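Local coordinates for protein putative methyltransferase (Emericella variicolor, PDB 7DMB) that binds S-adenosyl-L-homocysteine and probably acts as a trans-acting methyltransferase alongside a polyketide synthase in calbistrin biosynthesis, at residues A[30-35]-A[361-366]; A[48-53]-A[183-188]; A[70-75]-A[122-127]. All coordinates share one frame; numbering follows the deposited sequence.

Contact 1: residues A[30-35]-A[361-366]; sequences QTVDLQ and LHAVGL
H362 reaches across to the N-terminal segment 30-35 and receives the backbone N-H of D33 on the edge of its imidazole. The bond from D33 N to H362 NE2 is 2.9 Å long and almost straight, 176° at the hydrogen, with the donor only 2° out of the ring plane. NE2 is the acceptor, consistent with a neutral ring whose proton is on ND1. The first torsion sets CG anti to the backbone N (chi1 -174°), which carries the ring out beside the main chain of 31-33; V32 CA also lies at its edge, 3.6 Å from H362 NE2. F307 meets the same ring edge-to-face. One residue on, the A363 methyl points at the N-terminal segment and packs against one branch of V32, CB to CG2 3.6 Å, while T31 O lies 3.5 Å from A363 CB. A water lies 3.0 Å from H362 O, which it can serve as donor, and takes a weak bond from T31 N. H362 and A363 both pair with L379, a classic beta bulge in 358-366, the outermost strand at this side of the seven-stranded, strand order 3-2-1-4-5-7-6 sheet of the Rossmann-like methyltransferase fold.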
ATOM      1  N   GLN A  30     -21.486  -2.435   0.120  1.00 19.42           N
ATOM      2  CA  GLN A  30     -21.701  -1.097  -0.401  1.00 19.59           C
ATOM      3  C   GLN A  30     -22.192  -0.101   0.650  1.00 18.52           C
ATOM      4  O   GLN A  30     -22.492   1.039   0.296  1.00 19.98           O
ATOM      5  CB  GLN A  30     -22.682  -1.153  -1.572  1.00 22.15           C
ATOM      6  CG  GLN A  30     -22.117  -1.836  -2.806  1.00 27.91           C
ATOM      7  CD  GLN A  30     -20.852  -1.161  -3.303  1.00 35.33           C
ATOM      8  OE1 GLN A  30     -19.753  -1.708  -3.184  1.00 35.45           O
ATOM      9  NE2 GLN A  30     -20.998   0.047  -3.839  1.00 34.32           N
ATOM     10  N   THR A  31     -22.288  -0.494   1.925  1.00 18.19           N
ATOM     11  CA  THR A  31     -22.747   0.426   2.964  1.00 20.22           C
ATOM     12  C   THR A  31     -21.927   0.267   4.242  1.00 19.65           C
ATOM     13  O   THR A  31     -21.395  -0.808   4.535  1.00 17.60           O
ATOM     14  CB  THR A  31     -24.231   0.230   3.327  1.00 20.07           C
ATOM     15  OG1 THR A  31     -24.368  -0.937   4.151  1.00 21.43           O
ATOM     16  CG2 THR A  31     -25.110   0.101   2.085  1.00 18.28           C
ATOM     17  N   VAL A  32     -21.859   1.349   5.017  1.00 19.46           N
ATOM     18  CA  VAL A  32     -21.168   1.373   6.305  1.00 15.35           C
ATOM     19  C   VAL A  32     -22.202   1.615   7.394  1.00 17.85           C
ATOM     20  O   VAL A  32     -22.952   2.596   7.329  1.00 18.95           O
ATOM     21  CB  VAL A  32     -20.089   2.468   6.345  1.00 17.05           C
ATOM     22  CG1 VAL A  32     -19.587   2.675   7.775  1.00 16.43           C
ATOM     23  CG2 VAL A  32     -18.944   2.157   5.393  1.00 17.12           C
ATOM     24  N   ASP A  33     -22.237   0.732   8.398  1.00 15.61           N
ATOM     25  CA  ASP A  33     -23.122   0.885   9.562  1.00 21.64           C
ATOM     26  C   ASP A  33     -22.306   0.661  10.837  1.00 16.65           C
ATOM     27  O   ASP A  33     -22.143  -0.475  11.297  1.00 20.45           O
ATOM     28  CB  ASP A  33     -24.313  -0.066   9.484  1.00 19.93           C
ATOM     29  CG  ASP A  33     -25.431   0.332  10.437  1.00 22.56           C
ATOM     30  OD1 ASP A  33     -25.236   1.291  11.204  1.00 23.89           O
ATOM     31  OD2 ASP A  33     -26.501  -0.306  10.420  1.00 28.09           O
ATOM     32  N   LEU A  34     -21.795   1.755  11.407  1.00 17.42           N
ATOM     33  CA  LEU A  34     -20.845   1.646  12.511  1.00 17.04           C
ATOM     34  C   LEU A  34     -21.468   1.032  13.762  1.00 18.36           C
ATOM     35  O   LEU A  34     -20.779   0.317  14.500  1.00 17.32           O
ATOM     36  CB  LEU A  34     -20.259   3.020  12.826  1.00 19.07           C
ATOM     37  CG  LEU A  34     -19.479   3.652  11.672  1.00 16.75           C
ATOM     38  CD1 LEU A  34     -19.083   5.061  12.029  1.00 17.75           C
ATOM     39  CD2 LEU A  34     -18.239   2.814  11.347  1.00 16.39           C
ATOM     40  N   GLN A  35     -22.751   1.296  14.019  1.00 22.04           N
ATOM     41  CA  GLN A  35     -23.473   0.704  15.156  1.00 23.79           C
ATOM     42  C   GLN A  35     -22.780   0.985  16.497  1.00 20.39           C
ATOM     43  O   GLN A  35     -22.691   0.116  17.364  1.00 18.76           O
ATOM     44  CB  GLN A  35     -23.676  -0.801  14.942  1.00 23.98           C
ATOM     45  CG  GLN A  35     -24.660  -1.144  13.814  1.00 24.08           C
ATOM     46  CD  GLN A  35     -24.639  -2.615  13.443  1.00 29.22           C
ATOM     47  OE1 GLN A  35     -24.237  -3.463  14.238  1.00 33.62           O
ATOM     48  NE2 GLN A  35     -25.073  -2.928  12.222  1.00 35.63           N
ATOM     49  N   LEU A 361     -15.827  -8.942   5.216  1.00 17.73           N
ATOM     50  CA  LEU A 361     -15.813  -7.535   4.858  1.00 18.08           C
ATOM     51  C   LEU A 361     -17.116  -6.862   5.281  1.00 14.69           C
ATOM     52  O   LEU A 361     -18.178  -7.483   5.332  1.00 17.84           O
ATOM     53  CB  LEU A 361     -15.596  -7.367   3.344  1.00 17.48           C
ATOM     54  CG  LEU A 361     -14.196  -7.596   2.768  1.00 15.83           C
ATOM     55  CD1 LEU A 361     -14.247  -7.605   1.244  1.00 13.28           C
ATOM     56  CD2 LEU A 361     -13.216  -6.526   3.264  1.00 14.62           C
ATOM     57  N   HIS A 362     -17.021  -5.573   5.599  1.00 15.04           N
ATOM     58  CA  HIS A 362     -18.183  -4.743   5.885  1.00 13.49           C
ATOM     59  C   HIS A 362     -18.492  -3.831   4.706  1.00 15.43           C
ATOM     60  O   HIS A 362     -19.600  -3.852   4.170  1.00 19.66           O
ATOM     61  CB  HIS A 362     -17.927  -3.936   7.172  1.00 18.49           C
ATOM     62  CG  HIS A 362     -19.098  -3.145   7.653  1.00 16.18           C
ATOM     63  ND1 HIS A 362     -20.085  -3.688   8.450  1.00 23.64           N
ATOM     64  CD2 HIS A 362     -19.417  -1.840   7.495  1.00 15.90           C
ATOM     65  CE1 HIS A 362     -20.972  -2.752   8.747  1.00 20.65           C
ATOM     66  NE2 HIS A 362     -20.593  -1.623   8.173  1.00 21.16           N
ATOM     67  N   ALA A 363     -17.512  -3.040   4.277  1.00 17.10           N
ATOM     68  CA  ALA A 363     -17.640  -2.159   3.126  1.00 14.49           C
ATOM     69  C   ALA A 363     -16.318  -2.151   2.367  1.00 14.33           C
ATOM     70  O   ALA A 363     -15.253  -2.382   2.948  1.00 14.10           O
ATOM     71  CB  ALA A 363     -18.018  -0.733   3.544  1.00 15.92           C
ATOM     72  N   VAL A 364     -16.390  -1.930   1.054  1.00 15.04           N
ATOM     73  CA  VAL A 364     -15.191  -1.823   0.220  1.00 16.46           C
ATOM     74  C   VAL A 364     -15.400  -0.715  -0.799  1.00 14.79           C
ATOM     75  O   VAL A 364     -16.446  -0.650  -1.454  1.00 16.19           O
ATOM     76  CB  VAL A 364     -14.819  -3.128  -0.510  1.00 15.10           C
ATOM     77  CG1 VAL A 364     -13.440  -2.981  -1.124  1.00 13.05           C
ATOM     78  CG2 VAL A 364     -14.811  -4.285   0.418  1.00 14.46           C
ATOM     79  N   GLY A 365     -14.404   0.151  -0.929  1.00 13.08           N
ATOM     80  CA  GLY A 365     -14.350   1.113  -2.010  1.00 17.99           C
ATOM     81  C   GLY A 365     -12.994   1.088  -2.691  1.00 21.26           C
ATOM     82  O   GLY A 365     -11.951   1.115  -2.026  1.00 22.48           O
ATOM     83  N   LEU A 366     -12.985   1.043  -4.013  1.00 15.03           N
ATOM     84  CA  LEU A 366     -11.731   1.002  -4.742  1.00 17.48           C
ATOM     85  C   LEU A 366     -11.261   2.423  -5.040  1.00 16.70           C
ATOM     86  O   LEU A 366     -12.048   3.367  -5.084  1.00 19.66           O
ATOM     87  CB  LEU A 366     -11.884   0.195  -6.036  1.00 16.23           C
ATOM     88  CG  LEU A 366     -12.457  -1.223  -5.904  1.00 16.35           C
ATOM     89  CD1 LEU A 366     -12.531  -1.908  -7.264  1.00 19.44           C
ATOM     90  CD2 LEU A 366     -11.669  -2.088  -4.909  1.00 16.40           C
TER
HETATM   91  O   HOH W   1     -22.463  -3.554   3.174  1.00 24.77           O

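Contact 2: residues A[48-53]-A[183-188]; sequences LLHPTR and LSEVRP
A two-stranded antiparallel sheet, 50-51 with 184-185, joins the N-terminal segment to the chain just before helix 187-196. H50 and E185 form its hydrogen-bonded pair: E185 N gives a 2.7 Å bond to H50 O, and H50 N returns one to E185 O at 3.2 Å. P51 and S184 follow as the non-hydrogen-bonded pair, after which T52 N donates to L183 O at 2.9 Å. On one face the H50 and E185 side chains run side by side. E185 CB sits over the imidazole, 3.6 Å from its centroid, a CH-pi contact. L49 CD2 packs on V186 CB at 3.9 Å, and L48 CD2 lies against P188, nearest the carbonyl O at 3.7 Å and then ring CB. At the far end L183 CD2 lies over one face of the R53 guanidinium, 3.4 Å from NH2, which also bridges to E58. E185 bends at chi2 (51°), bringing its carboxylate to R187: NE meets OE2 at 2.7 Å and NH2 meets OE1, while R187 N caps onto the anti lone pair of OE2. With three bonds from R187, the carboxylate is held at the helix start, where the helix dipole and the guanidinium would both be expected to stabilise its negative charge.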
ATOM      1  N   LEU A  48     -18.070   7.536   1.504  1.00 20.84           N
ATOM      2  CA  LEU A  48     -17.094   7.430   2.582  1.00 21.64           C
ATOM      3  C   LEU A  48     -15.713   6.980   2.128  1.00 20.50           C
ATOM      4  O   LEU A  48     -14.715   7.457   2.673  1.00 18.93           O
ATOM      5  CB  LEU A  48     -17.622   6.468   3.653  1.00 19.84           C
ATOM      6  CG  LEU A  48     -18.977   6.880   4.227  1.00 20.30           C
ATOM      7  CD1 LEU A  48     -19.537   5.773   5.100  1.00 15.90           C
ATOM      8  CD2 LEU A  48     -18.839   8.190   5.011  1.00 20.77           C
ATOM      9  N   LEU A  49     -15.636   6.045   1.176  1.00 16.63           N
ATOM     10  CA  LEU A  49     -14.385   5.564   0.591  1.00 18.75           C
ATOM     11  C   LEU A  49     -14.579   5.573  -0.923  1.00 15.03           C
ATOM     12  O   LEU A  49     -15.377   4.789  -1.443  1.00 15.26           O
ATOM     13  CB  LEU A  49     -14.027   4.150   1.087  1.00 16.84           C
ATOM     14  CG  LEU A  49     -13.946   3.821   2.591  1.00 20.18           C
ATOM     15  CD1 LEU A  49     -13.913   2.298   2.850  1.00 14.14           C
ATOM     16  CD2 LEU A  49     -12.738   4.498   3.245  1.00 17.30           C
ATOM     17  N   HIS A  50     -13.899   6.469  -1.631  1.00 14.66           N
ATOM     18  CA  HIS A  50     -14.068   6.549  -3.076  1.00 19.72           C
ATOM     19  C   HIS A  50     -12.780   7.059  -3.702  1.00 17.36           C
ATOM     20  O   HIS A  50     -11.881   7.541  -2.998  1.00 15.59           O
ATOM     21  CB  HIS A  50     -15.252   7.453  -3.451  1.00 17.87           C
ATOM     22  CG  HIS A  50     -15.094   8.869  -3.005  1.00 14.41           C
ATOM     23  ND1 HIS A  50     -14.343   9.790  -3.704  1.00 16.41           N
ATOM     24  CD2 HIS A  50     -15.596   9.526  -1.931  1.00 17.45           C
ATOM     25  CE1 HIS A  50     -14.383  10.953  -3.076  1.00 15.50           C
ATOM     26  NE2 HIS A  50     -15.137  10.819  -1.997  1.00 14.44           N
ATOM     27  N   PRO A  51     -12.648   6.955  -5.027  1.00 19.16           N
ATOM     28  CA  PRO A  51     -11.481   7.554  -5.689  1.00 18.48           C
ATOM     29  C   PRO A  51     -11.503   9.070  -5.571  1.00 16.55           C
ATOM     30  O   PRO A  51     -12.564   9.699  -5.523  1.00 19.89           O
ATOM     31  CB  PRO A  51     -11.627   7.107  -7.153  1.00 18.72           C
ATOM     32  CG  PRO A  51     -12.531   5.897  -7.114  1.00 16.35           C
ATOM     33  CD  PRO A  51     -13.479   6.184  -5.974  1.00 20.66           C
ATOM     34  N   THR A  52     -10.309   9.661  -5.510  1.00 13.48           N
ATOM     35  CA  THR A  52     -10.218  11.112  -5.512  1.00 16.28           C
ATOM     36  C   THR A  52     -10.309  11.704  -6.915  1.00 21.00           C
ATOM     37  O   THR A  52     -10.682  12.874  -7.054  1.00 18.72           O
ATOM     38  CB  THR A  52      -8.923  11.573  -4.829  1.00 20.85           C
ATOM     39  OG1 THR A  52      -7.788  11.227  -5.623  1.00 21.20           O
ATOM     40  CG2 THR A  52      -8.783  10.925  -3.465  1.00 16.14           C
ATOM     41  N   ARG A  53     -10.012  10.924  -7.955  1.00 20.54           N
ATOM     42  CA  ARG A  53      -9.960  11.451  -9.316  1.00 20.17           C
ATOM     43  C   ARG A  53      -9.898  10.287 -10.300  1.00 24.31           C
ATOM     44  O   ARG A  53      -9.677   9.129  -9.918  1.00 21.71           O
ATOM     45  CB  ARG A  53      -8.754  12.380  -9.498  1.00 19.35           C
ATOM     46  CG  ARG A  53      -7.443  11.642  -9.288  1.00 20.89           C
ATOM     47  CD  ARG A  53      -6.207  12.457  -9.596  1.00 23.47           C
ATOM     48  NE  ARG A  53      -5.018  11.654  -9.326  1.00 19.41           N
ATOM     49  CZ  ARG A  53      -4.515  11.483  -8.107  1.00 21.93           C
ATOM     50  NH1 ARG A  53      -5.106  12.070  -7.060  1.00 16.63           N
ATOM     51  NH2 ARG A  53      -3.432  10.732  -7.935  1.00 15.83           N
ATOM     52  N   LEU A 183      -4.835   8.519  -4.329  1.00 13.73           N
ATOM     53  CA  LEU A 183      -5.903   7.998  -5.169  1.00 15.77           C
ATOM     54  C   LEU A 183      -7.189   7.736  -4.402  1.00 17.65           C
ATOM     55  O   LEU A 183      -8.255   7.643  -5.027  1.00 15.45           O
ATOM     56  CB  LEU A 183      -5.455   6.701  -5.849  1.00 16.96           C
ATOM     57  CG  LEU A 183      -4.372   6.770  -6.932  1.00 18.09           C
ATOM     58  CD1 LEU A 183      -4.023   5.359  -7.411  1.00 15.11           C
ATOM     59  CD2 LEU A 183      -4.821   7.640  -8.095  1.00 17.44           C
ATOM     60  N   SER A 184      -7.120   7.603  -3.078  1.00 15.01           N
ATOM     61  CA  SER A 184      -8.263   7.202  -2.267  1.00 14.88           C
ATOM     62  C   SER A 184      -8.718   8.361  -1.398  1.00 17.62           C
ATOM     63  O   SER A 184      -7.892   9.030  -0.755  1.00 18.00           O
ATOM     64  CB  SER A 184      -7.924   6.014  -1.356  1.00 16.07           C
ATOM     65  OG  SER A 184      -7.432   4.891  -2.069  1.00 13.17           O
ATOM     66  N   GLU A 185     -10.020   8.599  -1.380  1.00 17.02           N
ATOM     67  CA  GLU A 185     -10.630   9.542  -0.447  1.00 17.55           C
ATOM     68  C   GLU A 185     -11.181   8.745   0.736  1.00 14.24           C
ATOM     69  O   GLU A 185     -12.199   8.052   0.602  1.00 17.79           O
ATOM     70  CB  GLU A 185     -11.728  10.351  -1.134  1.00 14.76           C
ATOM     71  CG  GLU A 185     -12.256  11.503  -0.289  1.00 15.49           C
ATOM     72  CD  GLU A 185     -11.140  12.370   0.253  1.00 14.62           C
ATOM     73  OE1 GLU A 185     -10.633  13.206  -0.513  1.00 20.62           O
ATOM     74  OE2 GLU A 185     -10.760  12.212   1.436  1.00 18.01           O
ATOM     75  N   VAL A 186     -10.492   8.807   1.879  1.00 11.46           N
ATOM     76  CA  VAL A 186     -10.897   8.062   3.071  1.00 14.31           C
ATOM     77  C   VAL A 186     -11.297   8.967   4.228  1.00 15.95           C
ATOM     78  O   VAL A 186     -11.714   8.462   5.273  1.00 18.44           O
ATOM     79  CB  VAL A 186      -9.814   7.057   3.541  1.00 10.89           C
ATOM     80  CG1 VAL A 186      -9.266   6.231   2.395  1.00 11.32           C
ATOM     81  CG2 VAL A 186      -8.681   7.761   4.278  1.00 11.07           C
ATOM     82  N   ARG A 187     -11.186  10.284   4.080  1.00 17.93           N
ATOM     83  CA  ARG A 187     -11.460  11.218   5.175  1.00 19.57           C
ATOM     84  C   ARG A 187     -12.935  11.266   5.595  1.00 18.46           C
ATOM     85  O   ARG A 187     -13.218  11.467   6.786  1.00 16.03           O
ATOM     86  CB  ARG A 187     -10.974  12.626   4.796  1.00 17.83           C
ATOM     87  CG  ARG A 187      -9.468  12.701   4.561  1.00 20.27           C
ATOM     88  CD  ARG A 187      -9.025  14.056   4.028  1.00 19.10           C
ATOM     89  NE  ARG A 187      -9.456  14.260   2.650  1.00 22.17           N
ATOM     90  CZ  ARG A 187      -9.384  15.421   2.012  1.00 28.08           C
ATOM     91  NH1 ARG A 187      -8.893  16.485   2.638  1.00 25.00           N
ATOM     92  NH2 ARG A 187      -9.813  15.521   0.756  1.00 21.59           N
ATOM     93  N   PRO A 188     -13.903  11.131   4.673  1.00 16.68           N
ATOM     94  CA  PRO A 188     -15.300  11.046   5.138  1.00 16.36           C
ATOM     95  C   PRO A 188     -15.561   9.847   6.034  1.00 16.97           C
ATOM     96  O   PRO A 188     -16.328   9.976   6.996  1.00 17.62           O
ATOM     97  CB  PRO A 188     -16.110  10.976   3.836  1.00 15.82           C
ATOM     98  CG  PRO A 188     -15.232  11.621   2.817  1.00 22.71           C
ATOM     99  CD  PRO A 188     -13.830  11.281   3.209  1.00 18.97           C
TER
HETATM  100  O   HOH W   2      -8.757   8.575  -7.651  1.00 23.61           O

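Contact 3: residues A[70-75]-A[122-127]; sequences AIQMQE and ERLKAM
Q72 leaves helix 56-79 toward helix 120-134, and its side chain can be followed outward from CB, which lies 4.1 Å from the sulfur, SD, of M127. CG keeps nearly the same distance from that sulfur, and there the chain bends (chi2 72°), swinging the amide from M127 toward R123 and L124; Y150 of helix 140-157 also touches this side chain. At CD the group splits. OE1 accepts from R123 NE at 2.6 Å; the donor lies nearly on the line of the C=O bond and the oxygen in the guanidinium plane, although the angle at the hydrogen is a moderate 153°. The amide and guanidinium planes are turned 61° apart, so the oxygen comes to the guanidinium edge without the two groups stacking. The two helices belong to the mainly helical part that precedes the seven-stranded methyltransferase sheet in the chain, and pack obliquely, nearer antiparallel than parallel, their segment axes 10.7 Å apart at closest approach. On the other branch of the amide, NE2 passes L124 CG at 3.7 Å and donates to D120 O. Beside Q72, the I71 methyl CG2 lies over one face of the R123 guanidinium, 3.5 Å from NE. That arginine has further partners: NH2 makes a salt bridge with D120 and NH1 bonds to L115 O.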
ATOM      1  N   ALA A  70      12.063  -1.855 -17.456  1.00 11.19           N
ATOM      2  CA  ALA A  70      12.162  -3.310 -17.429  1.00 12.36           C
ATOM      3  C   ALA A  70      12.818  -3.834 -18.702  1.00  9.62           C
ATOM      4  O   ALA A  70      13.657  -4.737 -18.644  1.00  8.25           O
ATOM      5  CB  ALA A  70      10.782  -3.941 -17.233  1.00 10.65           C
ATOM      6  N   ILE A  71      12.456  -3.268 -19.857  1.00 11.11           N
ATOM      7  CA  ILE A  71      13.126  -3.600 -21.118  1.00 12.51           C
ATOM      8  C   ILE A  71      14.611  -3.278 -21.028  1.00 13.67           C
ATOM      9  O   ILE A  71      15.470  -4.083 -21.405  1.00 12.57           O
ATOM     10  CB  ILE A  71      12.473  -2.839 -22.285  1.00 16.61           C
ATOM     11  CG1 ILE A  71      11.013  -3.273 -22.489  1.00 11.64           C
ATOM     12  CG2 ILE A  71      13.309  -3.012 -23.575  1.00 11.36           C
ATOM     13  CD1 ILE A  71      10.188  -2.288 -23.359  1.00  8.84           C
ATOM     14  N   GLN A  72      14.927  -2.089 -20.504  1.00 14.20           N
ATOM     15  CA  GLN A  72      16.302  -1.629 -20.390  1.00 15.93           C
ATOM     16  C   GLN A  72      17.110  -2.467 -19.420  1.00 16.74           C
ATOM     17  O   GLN A  72      18.339  -2.419 -19.464  1.00 18.83           O
ATOM     18  CB  GLN A  72      16.321  -0.155 -19.951  1.00 16.96           C
ATOM     19  CG  GLN A  72      17.515   0.649 -20.453  1.00 19.08           C
ATOM     20  CD  GLN A  72      17.454   0.948 -21.943  1.00 16.51           C
ATOM     21  OE1 GLN A  72      16.498   0.596 -22.621  1.00 17.66           O
ATOM     22  NE2 GLN A  72      18.482   1.607 -22.452  1.00 21.17           N
ATOM     23  N   MET A  73      16.449  -3.223 -18.536  1.00 17.88           N
ATOM     24  CA  MET A  73      17.144  -4.028 -17.541  1.00 15.02           C
ATOM     25  C   MET A  73      17.560  -5.404 -18.040  1.00 14.43           C
ATOM     26  O   MET A  73      18.383  -6.057 -17.388  1.00 17.08           O
ATOM     27  CB  MET A  73      16.257  -4.206 -16.308  1.00 16.91           C
ATOM     28  CG  MET A  73      16.252  -3.001 -15.403  1.00 16.36           C
ATOM     29  SD  MET A  73      14.734  -2.922 -14.438  1.00 19.74           S
ATOM     30  CE  MET A  73      15.137  -4.098 -13.141  1.00 15.50           C
ATOM     31  N   GLN A  74      17.016  -5.856 -19.167  1.00 13.29           N
ATOM     32  CA  GLN A  74      17.166  -7.256 -19.559  1.00 21.71           C
ATOM     33  C   GLN A  74      18.633  -7.637 -19.723  1.00 16.57           C
ATOM     34  O   GLN A  74      19.112  -8.595 -19.106  1.00 17.61           O
ATOM     35  CB  GLN A  74      16.382  -7.528 -20.848  1.00 11.78           C
ATOM     36  CG  GLN A  74      14.878  -7.361 -20.659  1.00 14.13           C
ATOM     37  CD  GLN A  74      14.330  -8.239 -19.541  1.00 20.53           C
ATOM     38  OE1 GLN A  74      14.542  -9.462 -19.541  1.00 19.45           O
ATOM     39  NE2 GLN A  74      13.615  -7.625 -18.585  1.00 14.32           N
ATOM     40  N   GLU A  75      19.368  -6.896 -20.552  1.00 17.52           N
ATOM     41  CA  GLU A  75      20.757  -7.270 -20.797  1.00 19.77           C
ATOM     42  C   GLU A  75      21.599  -7.075 -19.545  1.00 23.78           C
ATOM     43  O   GLU A  75      22.512  -7.865 -19.275  1.00 23.07           O
ATOM     44  CB  GLU A  75      21.332  -6.465 -21.971  1.00 26.56           C
ATOM     45  CG  GLU A  75      22.744  -6.922 -22.352  1.00 38.88           C
ATOM     46  CD  GLU A  75      23.375  -6.104 -23.468  1.00 51.76           C
ATOM     47  OE1 GLU A  75      22.634  -5.453 -24.239  1.00 46.28           O
ATOM     48  OE2 GLU A  75      24.623  -6.119 -23.574  1.00 59.54           O
ATOM     49  N   GLU A 122      17.601   5.389 -27.632  1.00 15.10           N
ATOM     50  CA  GLU A 122      16.311   6.053 -27.717  1.00 16.19           C
ATOM     51  C   GLU A 122      15.431   5.737 -26.513  1.00 16.77           C
ATOM     52  O   GLU A 122      14.648   6.596 -26.082  1.00 15.83           O
ATOM     53  CB  GLU A 122      15.615   5.660 -29.014  1.00 17.88           C
ATOM     54  CG  GLU A 122      15.950   6.579 -30.166  1.00 23.48           C
ATOM     55  CD  GLU A 122      15.436   7.999 -29.952  1.00 30.10           C
ATOM     56  OE1 GLU A 122      16.264   8.870 -29.641  1.00 24.22           O
ATOM     57  OE2 GLU A 122      14.209   8.236 -30.082  1.00 36.26           O
ATOM     58  N   ARG A 123      15.539   4.523 -25.955  1.00 14.60           N
ATOM     59  CA  ARG A 123      14.779   4.182 -24.753  1.00 15.04           C
ATOM     60  C   ARG A 123      15.251   5.006 -23.557  1.00 14.66           C
ATOM     61  O   ARG A 123      14.439   5.513 -22.770  1.00 12.47           O
ATOM     62  CB  ARG A 123      14.903   2.690 -24.458  1.00 13.28           C
ATOM     63  CG  ARG A 123      13.731   1.845 -24.962  1.00 17.60           C
ATOM     64  CD  ARG A 123      13.761   0.456 -24.356  1.00 15.91           C
ATOM     65  NE  ARG A 123      15.029  -0.207 -24.643  1.00 18.63           N
ATOM     66  CZ  ARG A 123      15.268  -0.938 -25.732  1.00 20.64           C
ATOM     67  NH1 ARG A 123      14.320  -1.121 -26.635  1.00 20.34           N
ATOM     68  NH2 ARG A 123      16.461  -1.491 -25.914  1.00 22.51           N
ATOM     69  N   LEU A 124      16.567   5.140 -23.402  1.00 13.46           N
ATOM     70  CA  LEU A 124      17.091   6.025 -22.371  1.00 18.37           C
ATOM     71  C   LEU A 124      16.560   7.446 -22.548  1.00 19.23           C
ATOM     72  O   LEU A 124      16.231   8.124 -21.564  1.00 15.58           O
ATOM     73  CB  LEU A 124      18.619   6.008 -22.409  1.00 18.81           C
ATOM     74  CG  LEU A 124      19.366   5.045 -21.479  1.00 23.84           C
ATOM     75  CD1 LEU A 124      20.861   5.357 -21.531  1.00 22.45           C
ATOM     76  CD2 LEU A 124      18.846   5.127 -20.029  1.00 19.21           C
ATOM     77  N   LYS A 125      16.445   7.904 -23.802  1.00 14.63           N
ATOM     78  CA  LYS A 125      15.927   9.249 -24.057  1.00 19.47           C
ATOM     79  C   LYS A 125      14.470   9.373 -23.629  1.00 16.45           C
ATOM     80  O   LYS A 125      14.070  10.379 -23.032  1.00 17.71           O
ATOM     81  CB  LYS A 125      16.075   9.601 -25.538  1.00 19.13           C
ATOM     82  CG  LYS A 125      15.591  11.024 -25.909  1.00 26.47           C
ATOM     83  CD  LYS A 125      15.095  11.073 -27.364  1.00 27.05           C
ATOM     84  CE  LYS A 125      14.833  12.491 -27.828  1.00 27.74           C
ATOM     85  NZ  LYS A 125      15.987  13.372 -27.500  1.00 27.66           N
ATOM     86  N   ALA A 126      13.663   8.357 -23.934  1.00 15.65           N
ATOM     87  CA  ALA A 126      12.272   8.348 -23.496  1.00 17.14           C
ATOM     88  C   ALA A 126      12.160   8.300 -21.972  1.00 18.10           C
ATOM     89  O   ALA A 126      11.358   9.029 -21.383  1.00 14.46           O
ATOM     90  CB  ALA A 126      11.539   7.167 -24.139  1.00 16.50           C
ATOM     91  N   MET A 127      12.963   7.454 -21.313  1.00 16.48           N
ATOM     92  CA  MET A 127      12.920   7.399 -19.858  1.00 16.61           C
ATOM     93  C   MET A 127      13.256   8.757 -19.244  1.00 18.02           C
ATOM     94  O   MET A 127      12.590   9.208 -18.305  1.00 18.95           O
ATOM     95  CB  MET A 127      13.871   6.313 -19.338  1.00 19.89           C
ATOM     96  CG  MET A 127      13.366   4.859 -19.507  1.00 16.13           C
ATOM     97  SD  MET A 127      14.726   3.651 -19.584  1.00 21.73           S
ATOM     98  CE  MET A 127      15.109   3.492 -17.854  1.00 21.00           C
TER

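Overall arrangement
Contacts 1 and 2 are neighbours, with centres 13 Å apart, and touch where V32 packs on L48 and L366 O meets P51; together they lay the N-terminal segment along the edge of the seven-stranded sheet and against the chain leading into helix 187-196. Contact 3 lies on the other side of the chain's centre from contact 1, 43 Å from it and 35 Å from contact 2 between centres, within the N-terminal helices. Along the chain the three are nested: contact 3 inside the loop closed by contact 2, and contact 2 inside that of contact 1. Strand-free 54-182 thus reads as a helical excursion from the core, strands 50-51 and 184-185 paired at its base.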